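Local coordinates for predicted metal-dependent hydrolase of the TIM-barrel fold (Lactobacillus casei, PDB 2QPX), which probably acts as a hydrolase that uses a pair of zinc ions, as expected of an amidohydrolase-like TIM barrel, though its substrate is unknown, at residues Ala134-Phe144 / Phe190-Leu201. Numbering follows the deposited sequence. Where two conformers were deposited one is given.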
loop_
_atom_site.group_PDB
_atom_site.type_symbol
_atom_site.label_atom_id
_atom_site.label_comp_id
_atom_site.label_asym_id
_atom_site.label_seq_id
_atom_site.Cartn_x
_atom_site.Cartn_y
_atom_site.Cartn_z
ATOM N N ALA A 134 -25.954 4.739 21.718
ATOM C CA ALA A 134 -27.063 5.048 20.796
ATOM C C ALA A 134 -28.077 3.876 20.764
ATOM O O ALA A 134 -29.301 4.075 20.809
ATOM C CB ALA A 134 -26.531 5.368 19.392
ATOM N N GLU A 135 -27.564 2.655 20.679
ATOM C CA GLU A 135 -28.392 1.439 20.690
ATOM C C GLU A 135 -29.194 1.301 21.966
ATOM O O GLU A 135 -30.400 0.959 21.939
ATOM C CB GLU A 135 -27.519 0.195 20.513
ATOM C CG GLU A 135 -26.891 0.075 19.124
ATOM C CD GLU A 135 -25.691 -0.852 19.026
ATOM O OE1 GLU A 135 -25.219 -1.382 20.055
ATOM O OE2 GLU A 135 -25.196 -1.024 17.887
ATOM N N ASP A 136 -28.553 1.528 23.095
ATOM C CA ASP A 136 -29.265 1.346 24.349
ATOM C C ASP A 136 -30.369 2.383 24.529
ATOM O O ASP A 136 -31.443 2.074 25.043
ATOM C CB ASP A 136 -28.271 1.338 25.494
ATOM C CG ASP A 136 -27.509 0.022 25.571
ATOM O OD1 ASP A 136 -28.080 -1.037 25.230
ATOM O OD2 ASP A 136 -26.371 0.044 25.998
ATOM N N PHE A 137 -30.118 3.617 24.084
ATOM C CA PHE A 137 -31.170 4.641 24.106
ATOM C C PHE A 137 -32.297 4.346 23.121
ATOM O O PHE A 137 -33.457 4.659 23.399
ATOM C CB PHE A 137 -30.594 6.045 23.938
ATOM C CG PHE A 137 -29.982 6.602 25.200
ATOM C CD1 PHE A 137 -30.778 7.057 26.232
ATOM C CD2 PHE A 137 -28.615 6.603 25.386
ATOM C CE1 PHE A 137 -30.228 7.555 27.393
ATOM C CE2 PHE A 137 -28.078 7.101 26.546
ATOM C CZ PHE A 137 -28.872 7.552 27.557
HETATM N N MSE A 138 -31.991 3.740 21.988
HETATM C CA MSE A 138 -33.004 3.414 20.976
HETATM C C MSE A 138 -34.098 2.549 21.572
HETATM O O MSE A 138 -35.297 2.755 21.290
HETATM C CB MSE A 138 -32.350 2.776 19.733
HETATM C CG MSE A 138 -33.298 2.284 18.660
HETATM SE SE MSE A 138 -34.106 0.552 18.982
HETATM C CE MSE A 138 -32.496 -0.494 18.930
ATOM N N LEU A 139 -33.693 1.621 22.440
ATOM C CA LEU A 139 -34.656 0.674 23.038
ATOM C C LEU A 139 -35.719 1.371 23.913
ATOM O O LEU A 139 -36.808 0.822 24.132
ATOM C CB LEU A 139 -33.891 -0.361 23.877
ATOM C CG LEU A 139 -32.956 -1.308 23.167
ATOM C CD1 LEU A 139 -32.260 -2.227 24.210
ATOM C CD2 LEU A 139 -33.674 -2.122 22.141
ATOM N N GLU A 140 -35.412 2.559 24.386
ATOM C CA GLU A 140 -36.255 3.309 25.318
ATOM C C GLU A 140 -37.164 4.349 24.658
ATOM O O GLU A 140 -37.946 4.997 25.350
ATOM C CB GLU A 140 -35.385 4.046 26.347
ATOM C CG GLU A 140 -34.463 3.166 27.166
ATOM C CD GLU A 140 -35.191 2.039 27.873
ATOM O OE1 GLU A 140 -36.288 2.283 28.419
ATOM O OE2 GLU A 140 -34.667 0.898 27.861
ATOM N N HIS A 141 -37.054 4.530 23.332
ATOM C CA HIS A 141 -37.803 5.606 22.647
ATOM C C HIS A 141 -38.407 5.138 21.345
ATOM O O HIS A 141 -37.761 4.402 20.607
ATOM C CB HIS A 141 -36.874 6.850 22.434
ATOM C CG HIS A 141 -36.377 7.427 23.719
ATOM N ND1 HIS A 141 -37.155 8.249 24.503
ATOM C CD2 HIS A 141 -35.247 7.191 24.430
ATOM C CE1 HIS A 141 -36.500 8.545 25.610
ATOM N NE2 HIS A 141 -35.337 7.914 25.593
ATOM N N ASP A 142 -39.628 5.616 21.026
ATOM C CA ASP A 142 -40.251 5.164 19.786
ATOM C C ASP A 142 -40.133 6.142 18.624
ATOM O O ASP A 142 -40.521 5.800 17.523
ATOM C CB ASP A 142 -41.703 4.680 19.990
ATOM C CG ASP A 142 -42.655 5.768 20.438
ATOM O OD1 ASP A 142 -42.348 6.973 20.372
ATOM O OD2 ASP A 142 -43.769 5.387 20.863
ATOM N N ASN A 143 -39.546 7.319 18.854
ATOM C CA ASN A 143 -39.368 8.327 17.805
ATOM C C ASN A 143 -37.998 8.993 17.870
ATOM O O ASN A 143 -37.393 9.091 18.950
ATOM C CB ASN A 143 -40.438 9.423 17.888
ATOM C CG ASN A 143 -40.418 10.154 19.216
ATOM O OD1 ASN A 143 -39.868 11.271 19.334
ATOM N ND2 ASN A 143 -40.994 9.514 20.248
ATOM N N PHE A 144 -37.536 9.433 16.714
ATOM C CA PHE A 144 -36.222 10.078 16.604
ATOM C C PHE A 144 -36.027 11.241 17.570
ATOM O O PHE A 144 -34.977 11.371 18.202
ATOM C CB PHE A 144 -35.981 10.545 15.163
ATOM C CG PHE A 144 -34.733 11.367 14.986
ATOM C CD1 PHE A 144 -34.742 12.740 15.170
ATOM C CD2 PHE A 144 -33.544 10.770 14.656
ATOM C CE1 PHE A 144 -33.603 13.488 14.998
ATOM C CE2 PHE A 144 -32.387 11.528 14.482
ATOM C CZ PHE A 144 -32.414 12.894 14.661
ATOM N N PHE A 190 -33.539 6.143 11.606
ATOM C CA PHE A 190 -33.958 5.762 12.936
ATOM C C PHE A 190 -35.232 4.902 12.882
ATOM O O PHE A 190 -35.323 3.849 13.512
ATOM C CB PHE A 190 -34.201 6.956 13.843
ATOM C CG PHE A 190 -34.703 6.570 15.218
ATOM C CD1 PHE A 190 -33.803 6.249 16.217
ATOM C CD2 PHE A 190 -36.062 6.408 15.490
ATOM C CE1 PHE A 190 -34.247 5.847 17.478
ATOM C CE2 PHE A 190 -36.499 6.004 16.745
ATOM C CZ PHE A 190 -35.592 5.694 17.735
ATOM N N ASP A 191 -36.217 5.354 12.109
ATOM C CA ASP A 191 -37.475 4.608 12.027
ATOM C C ASP A 191 -37.234 3.224 11.450
ATOM O O ASP A 191 -37.801 2.260 11.947
ATOM C CB ASP A 191 -38.507 5.356 11.150
ATOM C CG ASP A 191 -38.977 6.642 11.764
ATOM O OD1 ASP A 191 -38.830 6.826 12.991
ATOM O OD2 ASP A 191 -39.558 7.486 11.009
ATOM N N THR A 192 -36.464 3.122 10.372
ATOM C CA THR A 192 -36.154 1.828 9.730
ATOM C C THR A 192 -35.467 0.894 10.745
ATOM O O THR A 192 -35.809 -0.312 10.857
ATOM C CB THR A 192 -35.360 2.005 8.477
ATOM O OG1 THR A 192 -36.182 2.691 7.539
ATOM C CG2 THR A 192 -34.885 0.676 7.881
ATOM N N TRP A 193 -34.526 1.464 11.494
ATOM C CA TRP A 193 -33.824 0.730 12.556
ATOM C C TRP A 193 -34.767 0.218 13.620
ATOM O O TRP A 193 -34.788 -1.006 13.912
ATOM C CB TRP A 193 -32.744 1.651 13.133
ATOM C CG TRP A 193 -31.929 1.133 14.261
ATOM C CD1 TRP A 193 -31.606 -0.174 14.531
ATOM C CD2 TRP A 193 -31.299 1.921 15.272
ATOM N NE1 TRP A 193 -30.807 -0.234 15.647
ATOM C CE2 TRP A 193 -30.596 1.032 16.124
ATOM C CE3 TRP A 193 -31.262 3.294 15.551
ATOM C CZ2 TRP A 193 -29.841 1.470 17.215
ATOM C CZ3 TRP A 193 -30.519 3.735 16.654
ATOM C CH2 TRP A 193 -29.822 2.819 17.484
ATOM N N LYS A 194 -35.560 1.111 14.164
ATOM C CA LYS A 194 -36.572 0.773 15.164
ATOM C C LYS A 194 -37.494 -0.372 14.675
ATOM O O LYS A 194 -37.702 -1.409 15.377
ATOM C CB LYS A 194 -37.320 2.045 15.595
ATOM C CG LYS A 194 -38.440 1.850 16.594
ATOM C CD LYS A 194 -37.979 1.179 17.857
ATOM C CE LYS A 194 -37.544 2.105 18.888
ATOM N NZ LYS A 194 -37.754 1.483 20.269
ATOM N N HIS A 195 -37.970 -0.270 13.445
ATOM C CA HIS A 195 -38.909 -1.247 12.887
ATOM C C HIS A 195 -38.260 -2.588 12.512
ATOM O O HIS A 195 -38.961 -3.603 12.366
ATOM C CB HIS A 195 -39.589 -0.707 11.614
ATOM C CG HIS A 195 -40.425 0.509 11.821
ATOM N ND1 HIS A 195 -40.690 1.409 10.794
ATOM C CD2 HIS A 195 -41.020 1.004 12.927
ATOM C CE1 HIS A 195 -41.432 2.394 11.270
ATOM N NE2 HIS A 195 -41.640 2.177 12.560
ATOM N N SER A 196 -36.953 -2.615 12.331
ATOM C CA SER A 196 -36.244 -3.810 11.891
ATOM C C SER A 196 -36.153 -4.867 13.010
ATOM O O SER A 196 -35.903 -6.011 12.744
ATOM C CB SER A 196 -34.823 -3.473 11.448
ATOM O OG SER A 196 -34.011 -3.171 12.588
ATOM N N GLY A 197 -36.316 -4.456 14.251
ATOM C CA GLY A 197 -36.122 -5.345 15.376
ATOM C C GLY A 197 -34.671 -5.659 15.722
ATOM O O GLY A 197 -34.434 -6.348 16.701
ATOM N N GLU A 198 -33.706 -5.197 14.923
ATOM C CA GLU A 198 -32.301 -5.463 15.168
ATOM C C GLU A 198 -31.733 -4.395 16.089
ATOM O O GLU A 198 -31.874 -3.215 15.818
ATOM C CB GLU A 198 -31.536 -5.459 13.849
ATOM C CG GLU A 198 -32.009 -6.495 12.813
ATOM C CD GLU A 198 -31.813 -7.938 13.271
ATOM O OE1 GLU A 198 -30.837 -8.220 14.005
ATOM O OE2 GLU A 198 -32.637 -8.797 12.890
ATOM N N LYS A 199 -31.065 -4.795 17.168
ATOM C CA LYS A 199 -30.523 -3.841 18.092
ATOM C C LYS A 199 -29.334 -3.086 17.492
ATOM O O LYS A 199 -29.210 -1.863 17.674
ATOM C CB LYS A 199 -30.070 -4.488 19.409
ATOM C CG LYS A 199 -29.657 -3.426 20.435
ATOM C CD LYS A 199 -29.234 -3.972 21.790
ATOM C CE LYS A 199 -28.853 -2.868 22.723
ATOM N NZ LYS A 199 -28.387 -3.407 24.056
ATOM N N ARG A 200 -28.502 -3.799 16.755
ATOM C CA ARG A 200 -27.268 -3.269 16.162
ATOM C C ARG A 200 -27.541 -2.033 15.290
ATOM O O ARG A 200 -28.357 -2.103 14.383
ATOM C CB ARG A 200 -26.675 -4.385 15.295
ATOM C CG ARG A 200 -25.260 -4.242 14.797
ATOM C CD ARG A 200 -24.791 -5.590 14.177
ATOM N NE ARG A 200 -24.188 -5.397 12.862
ATOM C CZ ARG A 200 -22.892 -5.247 12.622
ATOM N NH1 ARG A 200 -21.998 -5.287 13.604
ATOM N NH2 ARG A 200 -22.481 -5.049 11.379
ATOM N N LEU A 201 -26.834 -0.938 15.545
ATOM C CA LEU A 201 -26.934 0.279 14.722
ATOM C C LEU A 201 -26.062 0.114 13.446
ATOM O O LEU A 201 -24.846 -0.007 13.527
ATOM C CB LEU A 201 -26.482 1.493 15.516
ATOM C CG LEU A 201 -26.434 2.825 14.783
ATOM C CD1 LEU A 201 -27.796 3.133 14.090
ATOM C CD2 LEU A 201 -25.980 3.920 15.731
HETATM O O HOH W 1 -40.019 5.059 14.885
HETATM O O HOH W 2 -39.307 9.018 14.487
#
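The selenomethionine Met138 folds its whole chain over one face of the Trp193 indole, a Met-aromatic contact joining helix 130-138 to helix 183-196 at the periphery of this amidohydrolase-like TIM-barrel protein. CG of Met138 makes a CH-pi approach, 3.6 Å from the centroid of the Trp193 six-membered ring and 6° off its normal; SE, 4.8 Å from that centroid above the same face, makes the Met-aromatic one. Bends at chi2 (-81°) and chi3 fold the chain back, bringing CE over NE1 and CE2 of Trp193. Leu201 CD1 covers the opposite face, and in the ring plane Trp193 NE1 donates to Lys199 O at 3.1 Å, though from above the carbonyl plane. Were Trp193 replaced by an alanine, loss of the indole would probably open a gap between Met138 and Leu201 and deprive Lys199 O of this donor. The axes of segments 134-138 and 190-196 come within 11.8 Å, at 69° between their directions. Leu201 N gives Glu135 OE2 a nearly straight bond (2.9 Å), and Arg173 forms a salt bridge with the same oxygen. Lys199, fully extended, brings NZ within 2.7 Å of Asp136 OD1 in a salt bridge. Phe144 CA sits over the Phe190 ring, and two waters tie Asp191 OD1 to Asp142 O and Phe144 N. Met138 O accepts from Lys194 NZ at 2.9 Å and from His141 N, on opposite faces of its carbonyl plane.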